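Local coordinates for protein nitroreductase (PDB 6XRI) that probably binds the deazaflavin coenzyme F420 and uses its reduced form to reduce quinones, at residues A[37-42]-A[88-93]. Residues are numbered along the deposited sequence; the frame is centred on the assembly and turned at random.
Sequences LFTTTG and SVQDGD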
loop_
_atom_site.group_PDB
_atom_site.type_symbol
_atom_site.label_atom_id
_atom_site.label_comp_id
_atom_site.label_asym_id
_atom_site.label_seq_id
_atom_site.Cartn_x
_atom_site.Cartn_y
_atom_site.Cartn_z
ATOM N N LEU A 37 0.442 -3.055 -5.509
ATOM C CA LEU A 37 0.268 -1.716 -6.050
ATOM C C LEU A 37 -0.431 -1.822 -7.396
ATOM O O LEU A 37 -0.079 -2.679 -8.214
ATOM C CB LEU A 37 1.619 -1.004 -6.200
ATOM C CG LEU A 37 1.566 0.488 -6.537
ATOM C CD1 LEU A 37 1.144 1.268 -5.288
ATOM C CD2 LEU A 37 2.892 0.963 -7.114
ATOM N N PHE A 38 -1.433 -0.969 -7.605
ATOM C CA PHE A 38 -2.130 -0.833 -8.878
ATOM C C PHE A 38 -1.882 0.564 -9.421
ATOM O O PHE A 38 -2.015 1.554 -8.688
ATOM C CB PHE A 38 -3.634 -1.086 -8.727
ATOM C CG PHE A 38 -3.957 -2.468 -8.252
ATOM C CD1 PHE A 38 -3.990 -3.532 -9.160
ATOM C CD2 PHE A 38 -4.195 -2.714 -6.901
ATOM C CE1 PHE A 38 -4.267 -4.824 -8.737
ATOM C CE2 PHE A 38 -4.470 -3.999 -6.459
ATOM C CZ PHE A 38 -4.510 -5.062 -7.379
ATOM N N THR A 39 -1.518 0.639 -10.697
ATOM C CA THR A 39 -1.249 1.912 -11.358
ATOM C C THR A 39 -2.371 2.233 -12.343
ATOM O O THR A 39 -2.693 1.424 -13.226
ATOM C CB THR A 39 0.109 1.909 -12.068
ATOM O OG1 THR A 39 1.167 1.636 -11.136
ATOM C CG2 THR A 39 0.369 3.287 -12.701
ATOM N N THR A 40 -2.943 3.429 -12.194
ATOM C CA THR A 40 -4.081 3.881 -12.978
ATOM C C THR A 40 -3.700 5.176 -13.687
ATOM O O THR A 40 -2.912 5.983 -13.175
ATOM C CB THR A 40 -5.365 4.110 -12.126
ATOM O OG1 THR A 40 -6.503 4.277 -12.993
ATOM C CG2 THR A 40 -5.214 5.324 -11.251
ATOM N N THR A 41 -4.288 5.360 -14.866
ATOM C CA THR A 41 -3.970 6.452 -15.773
ATOM C C THR A 41 -5.122 7.456 -15.791
ATOM O O THR A 41 -6.274 7.081 -16.037
ATOM C CB THR A 41 -3.702 5.910 -17.183
ATOM O OG1 THR A 41 -2.577 5.027 -17.162
ATOM C CG2 THR A 41 -3.413 7.057 -18.147
ATOM N N GLY A 42 -4.806 8.726 -15.520
ATOM C CA GLY A 42 -5.792 9.790 -15.573
ATOM C C GLY A 42 -6.527 9.751 -16.898
ATOM O O GLY A 42 -5.900 9.658 -17.962
ATOM N N SER A 88 -1.798 -1.550 -14.398
ATOM C CA SER A 88 -0.613 -2.344 -14.115
ATOM C C SER A 88 -0.575 -2.680 -12.633
ATOM O O SER A 88 -1.025 -1.898 -11.789
ATOM C CB SER A 88 0.656 -1.588 -14.522
ATOM O OG SER A 88 0.552 -1.172 -15.871
ATOM N N VAL A 89 -0.038 -3.854 -12.321
ATOM C CA VAL A 89 0.088 -4.298 -10.939
ATOM C C VAL A 89 1.545 -4.619 -10.637
ATOM O O VAL A 89 2.256 -5.206 -11.459
ATOM C CB VAL A 89 -0.829 -5.508 -10.636
ATOM C CG1 VAL A 89 -0.431 -6.707 -11.469
ATOM C CG2 VAL A 89 -0.823 -5.871 -9.129
ATOM N N GLN A 90 1.981 -4.218 -9.448
ATOM C CA GLN A 90 3.298 -4.543 -8.923
ATOM C C GLN A 90 3.120 -5.359 -7.654
ATOM O O GLN A 90 2.552 -4.861 -6.675
ATOM C CB GLN A 90 4.089 -3.267 -8.641
ATOM C CG GLN A 90 4.162 -2.298 -9.839
ATOM C CD GLN A 90 5.166 -1.145 -9.608
ATOM O OE1 GLN A 90 6.047 -1.248 -8.756
ATOM N NE2 GLN A 90 5.027 -0.055 -10.364
ATOM N N ASP A 91 3.594 -6.608 -7.680
ATOM C CA ASP A 91 3.534 -7.519 -6.534
ATOM C C ASP A 91 4.951 -7.977 -6.171
ATOM O O ASP A 91 5.540 -8.823 -6.854
ATOM C CB ASP A 91 2.619 -8.701 -6.835
ATOM C CG ASP A 91 2.452 -9.621 -5.640
ATOM O OD1 ASP A 91 2.916 -9.241 -4.524
ATOM O OD2 ASP A 91 1.857 -10.711 -5.843
ATOM N N GLY A 92 5.492 -7.428 -5.089
ATOM C CA GLY A 92 6.858 -7.752 -4.708
ATOM C C GLY A 92 7.812 -7.352 -5.815
ATOM O O GLY A 92 7.952 -6.167 -6.148
ATOM N N ASP A 93 8.471 -8.345 -6.412
ATOM C CA ASP A 93 9.428 -8.118 -7.487
ATOM C C ASP A 93 8.858 -8.490 -8.849
ATOM O O ASP A 93 9.618 -8.682 -9.806
ATOM C CB ASP A 93 10.716 -8.897 -7.220
ATOM C CG ASP A 93 11.258 -8.679 -5.806
ATOM O OD1 ASP A 93 11.341 -7.521 -5.339
ATOM O OD2 ASP A 93 11.596 -9.683 -5.148
#
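The closing seam of a six-stranded antiparallel barrel, consistent with the split beta-barrel of the FMN-binding clan, runs where L37, F38 and T39 pair with Q90, V89 and S88. L37 and Q90 form a hydrogen-bonded pair, L37 N to Q90 O at 3.0 Å and Q90 N to L37 O at 2.9 Å, both with 165° at the hydrogen. The next such pair is uneven: T39 N reaches S88 O at 2.8 Å, whereas the return bond from S88 N to T39 O is weak at 3.3 Å. Between them, F38 and V89 form a non-hydrogen-bonded pair, and V89 CA makes a CA-H...O contact with L37 O. On their face of the sheet the two side chains lie alongside each other; V89 CG1 stands between the backbone N and the carbonyl carbon (chi1 63°), which leaves CG2, anti to the N, to meet F38 CE1 at 3.6 Å, oblique to the ring. On the other face L37 runs beside Q90, its CD2 touching the amide carbon CD at 4.0 Å. The Q90 amide NE2 is hydrogen-bonded to D26, and S88 OG accepts a hydrogen bond from the backbone N of D98. The F38 ring also packs against L53, Y62 and M64, while backbone bonds of F38 with V51 and of V89 with L96 join the seam to the flanking strands 48-58 and 94-103.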